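Local atomic coordinates of 5-formaminoimidazole-4-carboxamide-1-(beta)-D-ribofuranosyl 5'-monophosphate synthetase (Methanocaldococcus jannaschii, PDB entry 2R7L), a protein that catalyses the ATP- and formate-dependent formylation of the purine precursor AICAR to FAICAR, without folates, as a hexamer built from two trimers. Residues D12-K16 against D17-I21; A97-L101 against D102-N106; S231-D234 against G235-I239; M349-L353 against D354-K358. All blocks are in the same frame, centred on the assembly; numbering follows the deposited sequence.

Contact 1 (D12-K16 against D17-I21); sequences DKYNK and DEITI
Asp17 offers its backbone N to OD1 of Asn15 at 3.1 Å, a fairly straight bond (157° at the hydrogen) that closes an Asx turn, with the donor tilted from the plane of the amide carbonyl. The Asn15 side chain reaches this place because its CG lies anti to the backbone N (chi1 -174°), which carries the amide forward along the chain. The Asp17 side chain adds CB, 3.4 Å from the same OD1. Glu18 completes a type I beta turn, which leads from helix 4-11 into strand 20-24 of the parallel sheet: its N bonds to the backbone O of Asn15 at 2.9 Å, coming from above the carbonyl plane. Its carboxylate lies over the Asn15 amide, the two planes 26° apart and stacked, with CD of Glu18 3.3 Å from ND2 of Asn15. The bond of Glu18 OE2 is to Phe64 N of the second subunit. Ile19 then turns its end back, placing CD1 at the edge of the Tyr14 ring, 3.8 Å from CD2, while the Tyr14 hydroxyl bonds to Ser87 O. Within the turn, Lys16 curls NZ back to O of Tyr14 (3.0 Å) and to Phe11 O at the end of helix 4-11. Without the amide, as with an alanine in place of Asn15, Asp17 N would probably lose its acceptor and the Glu18 carboxylate the flat group beneath it. One asparagine thus serves Asp17 N and Glu18 N with two oxygens, and its amide lies flat against a carboxylate that bonds to the second subunit.

Contact 2 (A97-L101 against D102-N106); sequences AYCGL and DNVEN
Val104 N bonds to O of Gly100 at 2.8 Å, the donor nearly in line with the carbonyl though the N-H itself is bent. It opens helix 101-106, with Gly100 as its N-cap, at the corner between this helix and helix 93-99, in a region assigned by sequence to a Rossmann-like family. Gly100 ends the earlier helix with a positive phi of 105°, where a side chain would collide with the carbonyl oxygen of Cys99. That oxygen instead receives ND2 of Asn103 at 2.9 Å. The bond is close to straight (158°), and Cys99 O lies near the amide plane of Asn103, so a side chain of the second helix bonds to the last carbonyl of the first. On the apolar side, SG of Cys99 meets CG2 of Val104 at 3.7 Å; this follows from SG standing anti to its own backbone N (chi1 -177°). CG2 also presses on the Gly100 carbonyl, 3.2 Å from its O. Asp102 turns elsewhere, to a salt bridge with Arg120. Glu105, one turn after Leu101, runs beside it, and the Glu105 chain folds about its CB-CG bond, which brings OE2 of Glu105 to 3.4 Å from CD1 of Leu101.

Contact 3 (S231-D234 against G235-I239); sequences SNID and GLVRI
Val237 closes the tight part of this contact against Ile233: its N bonds to O of Ile233 at 3.0 Å and nearly straight (173°), while its CG2 stands 3.2 Å from that same oxygen. Its other branch, CG1, meets CD1 of Ile233 at 3.8 Å. One residue earlier, O of Asn232 takes two donors, N of Leu236 at 2.7 Å (158°) and, weakly, N of Gly235. A CB on Gly235 would come tightly against that oxygen. These bonds make the single turn of helix 233-236, which runs into a type I beta turn from Leu236 to Ile239; the corner follows strand 219-230 of the ATP-grasp fold and a cis peptide before Asn232. With an alanine in place of Val237 the backbone bond could persist, but Ile233 CD1 would probably lose this apolar neighbour, and Val237 of the fourth subunit part of its packing. The contact slackens at Arg238, where CB alone approaches the preceding segment, 3.7 Å from O of Asp234. Beyond CB the chain is extended (chi2 -176°) and leads away to salt bridges with Glu230 and Asp234 of the third subunit, and to a bond from NH1 to O2' of a bound ATP.

Contact 4 (M349-L353 against D354-K358); sequences MALQL and DMIDK
Peptide groups are the flat groups that meet here: the amide of Met355 turns back on the carbonyl of Ala350, its N 2.9 Å from the Ala350 O and tilted 30° from the carbonyl plane. This contact reaches back five residues, a 6→1 bond. A second one lies within it, long and weak, from Asp354 N to Leu351 O at 3.5 Å. Together with the positive phi of Asp354 (58°) they form a Schellman motif, which ends helix 339-353 and turns the chain sharply. The turn crowds Asp354, whose CB sits 3.0 Å from O of Leu353. It also returns Ile356 to the last helical turn, where CD1 of Ile356 settles 3.8 Å from CD2 of Leu351 and 4.0 Å from CB of Ala350. The Leu351 and Ile356 side chains lie alongside each other, pointing the same way, and both touch Phe11 of helix 4-11. Elsewhere SD of Met355 rests 4.0 Å from CB of Leu353. Met355 gets its sulfur there with CG anti to its carbonyl carbon (chi1 -70°) and the chain extended beyond. Leu353 and Met355 each pack on their own counterparts in the fifth subunit, consistent with a local twofold. Chemically, the Met355 amide has a firm acceptor in the last turn and Asp354 N a weak one, and the apolar side chains gathered here face helix 4-11 and the neighbouring subunit.

Overall arrangement
Contacts 1 and 4 are neighbours, their centres about 12 Å apart, and touch where CG2 of Ile19 meets CD1 of Leu351 at 3.9 Å; both lie far from the ligand sites. Contact 3 lies on the opposite side of the chain's centre, its own centre about 48 Å from contact 1 and 47 Å from contact 4. Its Arg238 side chain is about 3 Å from a bound ATP. Contact 2 lies about 34 Å from contact 3 between centres, and its Cys99 side chain is about 12 Å from bound AICAR, on the helix that carries Ser94. Contact 1 reaches the second subunit, contact 3 the third and fourth, contact 4 the fifth; contact 2 touches none.

Contact 1 (D12-K16 against D17-I21)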
loop_
_atom_site.group_PDB
_atom_site.type_symbol
_atom_site.label_atom_id
_atom_site.label_comp_id
_atom_site.label_asym_id
_atom_site.label_seq_id
_atom_site.Cartn_x
_atom_site.Cartn_y
_atom_site.Cartn_z
ATOM N N ASP A 12 10.653 14.367 -32.113
ATOM C CA ASP A 12 9.412 14.583 -32.855
ATOM C C ASP A 12 9.084 13.413 -33.773
ATOM O O ASP A 12 7.941 13.247 -34.190
ATOM C CB ASP A 12 9.480 15.875 -33.667
ATOM C CG ASP A 12 9.013 17.080 -32.880
ATOM O OD1 ASP A 12 8.272 16.894 -31.889
ATOM O OD2 ASP A 12 9.381 18.215 -33.256
ATOM N N LYS A 13 10.093 12.607 -34.082
ATOM C CA LYS A 13 9.914 11.447 -34.940
ATOM C C LYS A 13 9.757 10.187 -34.102
ATOM O O LYS A 13 9.725 9.074 -34.626
ATOM C CB LYS A 13 11.099 11.307 -35.896
ATOM C CG LYS A 13 11.363 12.552 -36.725
ATOM C CD LYS A 13 12.445 12.313 -37.768
ATOM C CE LYS A 13 12.667 13.554 -38.622
ATOM N NZ LYS A 13 13.608 13.291 -39.748
ATOM N N TYR A 14 9.668 10.376 -32.789
ATOM C CA TYR A 14 9.466 9.274 -31.858
ATOM C C TYR A 14 7.991 8.869 -31.838
ATOM O O TYR A 14 7.109 9.708 -32.003
ATOM C CB TYR A 14 9.901 9.700 -30.448
ATOM C CG TYR A 14 11.345 9.391 -30.075
ATOM C CD1 TYR A 14 12.310 9.135 -31.047
ATOM C CD2 TYR A 14 11.745 9.383 -28.741
ATOM C CE1 TYR A 14 13.624 8.858 -30.698
ATOM C CE2 TYR A 14 13.053 9.116 -28.386
ATOM C CZ TYR A 14 13.987 8.852 -29.365
ATOM O OH TYR A 14 15.288 8.581 -29.002
ATOM N N ASN A 15 7.733 7.583 -31.643
ATOM C CA ASN A 15 6.393 7.105 -31.324
ATOM C C ASN A 15 6.013 7.532 -29.908
ATOM O O ASN A 15 6.416 6.898 -28.932
ATOM C CB ASN A 15 6.350 5.581 -31.442
ATOM C CG ASN A 15 4.947 5.012 -31.274
ATOM O OD1 ASN A 15 4.065 5.640 -30.683
ATOM N ND2 ASN A 15 4.740 3.806 -31.786
ATOM N N LYS A 16 5.245 8.613 -29.797
ATOM C CA LYS A 16 4.911 9.205 -28.496
ATOM C C LYS A 16 4.078 8.313 -27.567
ATOM O O LYS A 16 3.786 8.707 -26.435
ATOM C CB LYS A 16 4.185 10.538 -28.680
ATOM C CG LYS A 16 4.862 11.507 -29.632
ATOM C CD LYS A 16 6.112 12.129 -29.033
ATOM C CE LYS A 16 6.678 13.178 -29.973
ATOM N NZ LYS A 16 6.832 12.618 -31.344
ATOM N N ASP A 17 3.692 7.131 -28.043
ATOM C CA ASP A 17 2.878 6.212 -27.245
ATOM C C ASP A 17 3.769 5.136 -26.640
ATOM O O ASP A 17 3.318 4.318 -25.834
ATOM C CB ASP A 17 1.796 5.533 -28.105
ATOM C CG ASP A 17 0.784 6.512 -28.668
ATOM O OD1 ASP A 17 0.331 7.408 -27.929
ATOM O OD2 ASP A 17 0.432 6.369 -29.859
ATOM N N GLU A 18 5.034 5.132 -27.048
ATOM C CA GLU A 18 5.965 4.093 -26.633
ATOM C C GLU A 18 7.302 4.647 -26.143
ATOM O O GLU A 18 8.353 4.044 -26.374
ATOM C CB GLU A 18 6.189 3.113 -27.780
ATOM C CG GLU A 18 4.893 2.568 -28.352
ATOM C CD GLU A 18 5.121 1.537 -29.427
ATOM O OE1 GLU A 18 6.297 1.246 -29.733
ATOM O OE2 GLU A 18 4.121 1.018 -29.966
ATOM N N ILE A 19 7.257 5.791 -25.466
ATOM C CA ILE A 19 8.471 6.397 -24.926
ATOM C C ILE A 19 9.040 5.511 -23.820
ATOM O O ILE A 19 8.344 5.175 -22.855
ATOM C CB ILE A 19 8.216 7.816 -24.380
ATOM C CG1 ILE A 19 7.718 8.743 -25.490
ATOM C CG2 ILE A 19 9.474 8.384 -23.730
ATOM C CD1 ILE A 19 8.633 8.827 -26.682
ATOM N N THR A 20 10.294 5.109 -23.986
ATOM C CA THR A 20 10.978 4.326 -22.968
ATOM C C THR A 20 12.041 5.176 -22.276
ATOM O O THR A 20 12.384 6.270 -22.738
ATOM C CB THR A 20 11.650 3.081 -23.555
ATOM O OG1 THR A 20 12.749 3.479 -24.381
ATOM C CG2 THR A 20 10.660 2.261 -24.373
ATOM N N ILE A 21 12.550 4.674 -21.160
ATOM C CA ILE A 21 13.628 5.350 -20.449
ATOM C C ILE A 21 14.852 4.471 -20.497
ATOM O O ILE A 21 14.788 3.286 -20.159
ATOM C CB ILE A 21 13.243 5.676 -18.994
ATOM C CG1 ILE A 21 12.229 6.822 -18.979
ATOM C CG2 ILE A 21 14.491 6.038 -18.171
ATOM C CD1 ILE A 21 11.659 7.133 -17.618
#

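Contact 2 (A97-L101 against D102-N106)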
loop_
_atom_site.group_PDB
_atom_site.type_symbol
_atom_site.label_atom_id
_atom_site.label_comp_id
_atom_site.label_asym_id
_atom_site.label_seq_id
_atom_site.Cartn_x
_atom_site.Cartn_y
_atom_site.Cartn_z
ATOM N N ALA A 97 31.302 9.408 -18.437
ATOM C CA ALA A 97 32.685 8.949 -18.486
ATOM C C ALA A 97 32.944 7.977 -19.631
ATOM O O ALA A 97 33.867 8.177 -20.418
ATOM C CB ALA A 97 33.094 8.322 -17.159
ATOM N N TYR A 98 32.140 6.919 -19.714
ATOM C CA TYR A 98 32.349 5.876 -20.717
ATOM C C TYR A 98 32.038 6.358 -22.134
ATOM O O TYR A 98 32.642 5.899 -23.104
ATOM C CB TYR A 98 31.499 4.650 -20.405
ATOM C CG TYR A 98 32.107 3.675 -19.424
ATOM C CD1 TYR A 98 31.509 3.437 -18.191
ATOM C CD2 TYR A 98 33.261 2.971 -19.738
ATOM C CE1 TYR A 98 32.049 2.533 -17.296
ATOM C CE2 TYR A 98 33.809 2.064 -18.847
ATOM C CZ TYR A 98 33.197 1.852 -17.627
ATOM O OH TYR A 98 33.734 0.954 -16.736
ATOM N N CYS A 99 31.085 7.273 -22.248
ATOM C CA CYS A 99 30.701 7.819 -23.542
ATOM C C CYS A 99 31.714 8.870 -23.987
ATOM O O CYS A 99 32.113 8.910 -25.150
ATOM C CB CYS A 99 29.299 8.433 -23.458
ATOM S SG CYS A 99 28.632 9.096 -25.005
ATOM N N GLY A 100 32.120 9.711 -23.040
ATOM C CA GLY A 100 33.021 10.817 -23.301
ATOM C C GLY A 100 32.255 12.115 -23.306
ATOM O O GLY A 100 31.359 12.304 -24.120
ATOM N N LEU A 101 32.600 13.015 -22.397
ATOM C CA LEU A 101 31.870 14.274 -22.254
ATOM C C LEU A 101 31.819 15.091 -23.546
ATOM O O LEU A 101 30.867 15.841 -23.781
ATOM C CB LEU A 101 32.454 15.111 -21.115
ATOM C CG LEU A 101 31.838 16.499 -20.937
ATOM C CD1 LEU A 101 30.343 16.410 -20.624
ATOM C CD2 LEU A 101 32.570 17.275 -19.858
ATOM N N ASP A 102 32.843 14.954 -24.382
ATOM C CA ASP A 102 32.855 15.663 -25.654
ATOM C C ASP A 102 31.901 14.996 -26.637
ATOM O O ASP A 102 31.103 15.670 -27.286
ATOM C CB ASP A 102 34.272 15.757 -26.220
ATOM C CG ASP A 102 35.056 16.919 -25.629
ATOM O OD1 ASP A 102 34.423 17.861 -25.105
ATOM O OD2 ASP A 102 36.303 16.893 -25.691
ATOM N N ASN A 103 31.981 13.671 -26.728
ATOM C CA ASN A 103 31.002 12.895 -27.477
ATOM C C ASN A 103 29.569 13.159 -27.004
ATOM O O ASN A 103 28.638 13.119 -27.801
ATOM C CB ASN A 103 31.306 11.403 -27.370
ATOM C CG ASN A 103 32.602 11.017 -28.056
ATOM O OD1 ASN A 103 33.085 11.721 -28.946
ATOM N ND2 ASN A 103 33.169 9.886 -27.650
ATOM N N VAL A 104 29.397 13.429 -25.711
ATOM C CA VAL A 104 28.073 13.703 -25.157
ATOM C C VAL A 104 27.559 15.062 -25.615
ATOM O O VAL A 104 26.365 15.229 -25.862
ATOM C CB VAL A 104 28.059 13.659 -23.605
ATOM C CG1 VAL A 104 26.740 14.188 -23.070
ATOM C CG2 VAL A 104 28.306 12.248 -23.092
ATOM N N GLU A 105 28.458 16.032 -25.737
ATOM C CA GLU A 105 28.047 17.405 -26.039
ATOM C C GLU A 105 27.702 17.630 -27.510
ATOM O O GLU A 105 26.932 18.539 -27.827
ATOM C CB GLU A 105 29.115 18.414 -25.601
ATOM C CG GLU A 105 29.419 18.416 -24.111
ATOM C CD GLU A 105 28.291 18.988 -23.278
ATOM O OE1 GLU A 105 27.650 19.962 -23.725
ATOM O OE2 GLU A 105 28.048 18.469 -22.169
ATOM N N ASN A 106 28.266 16.815 -28.403
ATOM C CA ASN A 106 28.074 17.030 -29.842
ATOM C C ASN A 106 28.171 15.804 -30.769
ATOM O O ASN A 106 28.240 15.950 -31.987
ATOM C CB ASN A 106 28.987 18.159 -30.346
ATOM C CG ASN A 106 30.364 18.142 -29.699
ATOM O OD1 ASN A 106 31.077 17.138 -29.745
ATOM N ND2 ASN A 106 30.748 19.270 -29.105
#

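Contact 3 (S231-D234 against G235-I239)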
loop_
_atom_site.group_PDB
_atom_site.type_symbol
_atom_site.label_atom_id
_atom_site.label_comp_id
_atom_site.label_asym_id
_atom_site.label_seq_id
_atom_site.Cartn_x
_atom_site.Cartn_y
_atom_site.Cartn_z
ATOM N N SER A 231 37.335 4.542 1.006
ATOM C CA SER A 231 38.473 3.687 1.340
ATOM C C SER A 231 39.752 4.305 0.743
ATOM O O SER A 231 39.747 4.715 -0.408
ATOM C CB SER A 231 38.249 2.287 0.769
ATOM O OG SER A 231 39.183 1.353 1.287
ATOM N N ASN A 232 40.853 4.331 1.496
ATOM C CA ASN A 232 40.975 3.610 2.761
ATOM C C ASN A 232 40.647 4.464 3.975
ATOM O O ASN A 232 40.605 3.971 5.101
ATOM C CB ASN A 232 42.387 3.018 2.896
ATOM C CG ASN A 232 43.459 4.080 3.140
ATOM O OD1 ASN A 232 43.157 5.245 3.408
ATOM N ND2 ASN A 232 44.721 3.673 3.050
ATOM N N ILE A 233 40.374 5.741 3.745
ATOM C CA ILE A 233 40.295 6.685 4.850
ATOM C C ILE A 233 39.380 6.196 5.968
ATOM O O ILE A 233 39.776 6.192 7.131
ATOM C CB ILE A 233 39.881 8.093 4.374
ATOM C CG1 ILE A 233 39.925 9.087 5.547
ATOM C CG2 ILE A 233 38.513 8.063 3.716
ATOM C CD1 ILE A 233 41.312 9.243 6.163
ATOM N N ASP A 234 38.164 5.768 5.628
ATOM C CA ASP A 234 37.219 5.348 6.673
ATOM C C ASP A 234 37.661 4.054 7.368
ATOM O O ASP A 234 37.249 3.771 8.496
ATOM C CB ASP A 234 35.791 5.266 6.123
ATOM C CG ASP A 234 35.208 6.637 5.848
ATOM O OD1 ASP A 234 35.339 7.516 6.733
ATOM O OD2 ASP A 234 34.642 6.848 4.751
ATOM N N GLY A 235 38.522 3.286 6.709
ATOM C CA GLY A 235 39.200 2.159 7.381
ATOM C C GLY A 235 40.392 2.602 8.225
ATOM O O GLY A 235 40.608 2.096 9.334
ATOM N N LEU A 236 41.158 3.560 7.700
ATOM C CA LEU A 236 42.350 4.089 8.370
ATOM C C LEU A 236 42.035 4.683 9.742
ATOM O O LEU A 236 42.657 4.333 10.744
ATOM C CB LEU A 236 43.018 5.159 7.493
ATOM C CG LEU A 236 44.305 5.805 8.023
ATOM C CD1 LEU A 236 45.282 4.729 8.454
ATOM C CD2 LEU A 236 44.941 6.696 6.965
ATOM N N VAL A 237 41.067 5.588 9.770
ATOM C CA VAL A 237 40.701 6.301 10.981
ATOM C C VAL A 237 39.947 5.422 11.956
ATOM O O VAL A 237 39.592 5.864 13.050
ATOM C CB VAL A 237 39.871 7.541 10.665
ATOM C CG1 VAL A 237 40.701 8.528 9.834
ATOM C CG2 VAL A 237 38.602 7.142 9.925
ATOM N N ARG A 238 39.722 4.170 11.577
ATOM C CA ARG A 238 39.129 3.211 12.502
ATOM C C ARG A 238 40.209 2.372 13.182
ATOM O O ARG A 238 39.908 1.468 13.969
ATOM C CB ARG A 238 38.117 2.304 11.797
ATOM C CG ARG A 238 37.193 1.587 12.776
ATOM C CD ARG A 238 36.268 0.632 12.072
ATOM N NE ARG A 238 35.234 0.132 12.978
ATOM C CZ ARG A 238 35.150 -1.122 13.409
ATOM N NH1 ARG A 238 36.036 -2.028 13.017
ATOM N NH2 ARG A 238 34.165 -1.475 14.224
ATOM N N ILE A 239 41.465 2.668 12.855
ATOM C CA ILE A 239 42.618 2.095 13.561
ATOM C C ILE A 239 42.948 3.052 14.701
ATOM O O ILE A 239 43.021 4.262 14.485
ATOM C CB ILE A 239 43.832 1.973 12.623
ATOM C CG1 ILE A 239 43.479 1.114 11.408
ATOM C CG2 ILE A 239 45.046 1.369 13.344
ATOM C CD1 ILE A 239 44.537 1.140 10.319
#

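Contact 4 (M349-L353 against D354-K358)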
loop_
_atom_site.group_PDB
_atom_site.type_symbol
_atom_site.label_atom_id
_atom_site.label_comp_id
_atom_site.label_asym_id
_atom_site.label_seq_id
_atom_site.Cartn_x
_atom_site.Cartn_y
_atom_site.Cartn_z
ATOM N N MET A 349 4.979 13.305 -16.492
ATOM C CA MET A 349 4.236 14.559 -16.492
ATOM C C MET A 349 4.513 15.466 -17.687
ATOM O O MET A 349 3.607 16.154 -18.172
ATOM C CB MET A 349 4.515 15.335 -15.213
ATOM C CG MET A 349 3.586 14.994 -14.077
ATOM S SD MET A 349 3.851 16.097 -12.679
ATOM C CE MET A 349 3.487 17.700 -13.403
ATOM N N ALA A 350 5.765 15.499 -18.138
ATOM C CA ALA A 350 6.125 16.338 -19.268
ATOM C C ALA A 350 5.445 15.825 -20.536
ATOM O O ALA A 350 4.842 16.601 -21.278
ATOM C CB ALA A 350 7.635 16.388 -19.444
ATOM N N LEU A 351 5.541 14.520 -20.776
ATOM C CA LEU A 351 4.841 13.886 -21.894
ATOM C C LEU A 351 3.331 14.154 -21.878
ATOM O O LEU A 351 2.738 14.436 -22.916
ATOM C CB LEU A 351 5.091 12.382 -21.896
ATOM C CG LEU A 351 6.495 11.957 -22.306
ATOM C CD1 LEU A 351 6.735 10.490 -21.990
ATOM C CD2 LEU A 351 6.701 12.243 -23.786
ATOM N N GLN A 352 2.722 14.060 -20.699
ATOM C CA GLN A 352 1.285 14.271 -20.542
ATOM C C GLN A 352 0.850 15.724 -20.750
ATOM O O GLN A 352 -0.284 15.984 -21.153
ATOM C CB GLN A 352 0.827 13.814 -19.154
ATOM C CG GLN A 352 0.837 12.314 -18.938
ATOM C CD GLN A 352 0.384 11.933 -17.537
ATOM O OE1 GLN A 352 0.140 12.800 -16.693
ATOM N NE2 GLN A 352 0.279 10.634 -17.281
ATOM N N LEU A 353 1.736 16.671 -20.452
ATOM C CA LEU A 353 1.390 18.088 -20.547
ATOM C C LEU A 353 1.932 18.704 -21.829
ATOM O O LEU A 353 1.773 19.898 -22.064
ATOM C CB LEU A 353 1.915 18.871 -19.340
ATOM C CG LEU A 353 1.459 18.478 -17.934
ATOM C CD1 LEU A 353 2.443 19.000 -16.914
ATOM C CD2 LEU A 353 0.067 18.994 -17.640
ATOM N N ASP A 354 2.568 17.878 -22.653
ATOM C CA ASP A 354 3.179 18.339 -23.897
ATOM C C ASP A 354 4.216 19.433 -23.606
ATOM O O ASP A 354 4.112 20.564 -24.096
ATOM C CB ASP A 354 2.108 18.836 -24.872
ATOM C CG ASP A 354 2.565 18.780 -26.315
ATOM O OD1 ASP A 354 3.283 17.824 -26.675
ATOM O OD2 ASP A 354 2.199 19.689 -27.091
ATOM N N MET A 355 5.202 19.081 -22.784
ATOM C CA MET A 355 6.243 20.004 -22.348
ATOM C C MET A 355 7.562 19.272 -22.296
ATOM O O MET A 355 8.398 19.542 -21.435
ATOM C CB MET A 355 5.929 20.558 -20.964
ATOM C CG MET A 355 4.768 21.519 -20.933
ATOM S SD MET A 355 4.374 22.007 -19.254
ATOM C CE MET A 355 3.220 23.326 -19.567
ATOM N N ILE A 356 7.750 18.337 -23.217
ATOM C CA ILE A 356 8.970 17.566 -23.248
ATOM C C ILE A 356 10.159 18.494 -23.478
ATOM O O ILE A 356 11.302 18.136 -23.196
ATOM C CB ILE A 356 8.923 16.500 -24.346
ATOM C CG1 ILE A 356 9.765 15.292 -23.939
ATOM C CG2 ILE A 356 9.365 17.084 -25.682
ATOM C CD1 ILE A 356 9.352 14.710 -22.601
ATOM N N ASP A 357 9.877 19.696 -23.971
ATOM C CA ASP A 357 10.922 20.647 -24.310
ATOM C C ASP A 357 11.475 21.346 -23.068
ATOM O O ASP A 357 12.521 21.986 -23.122
ATOM C CB ASP A 357 10.409 21.670 -25.330
ATOM C CG ASP A 357 9.332 22.575 -24.764
ATOM O OD1 ASP A 357 8.474 22.089 -23.996
ATOM O OD2 ASP A 357 9.336 23.777 -25.096
ATOM N N LYS A 358 10.776 21.221 -21.947
ATOM C CA LYS A 358 11.259 21.808 -20.706
ATOM C C LYS A 358 12.276 20.905 -19.994
ATOM O O LYS A 358 12.915 21.326 -19.035
ATOM C CB LYS A 358 10.095 22.138 -19.767
ATOM C CG LYS A 358 9.295 23.378 -20.153
ATOM C CD LYS A 358 8.121 23.575 -19.204
ATOM C CE LYS A 358 7.412 24.902 -19.428
ATOM N NZ LYS A 358 8.119 26.037 -18.769
#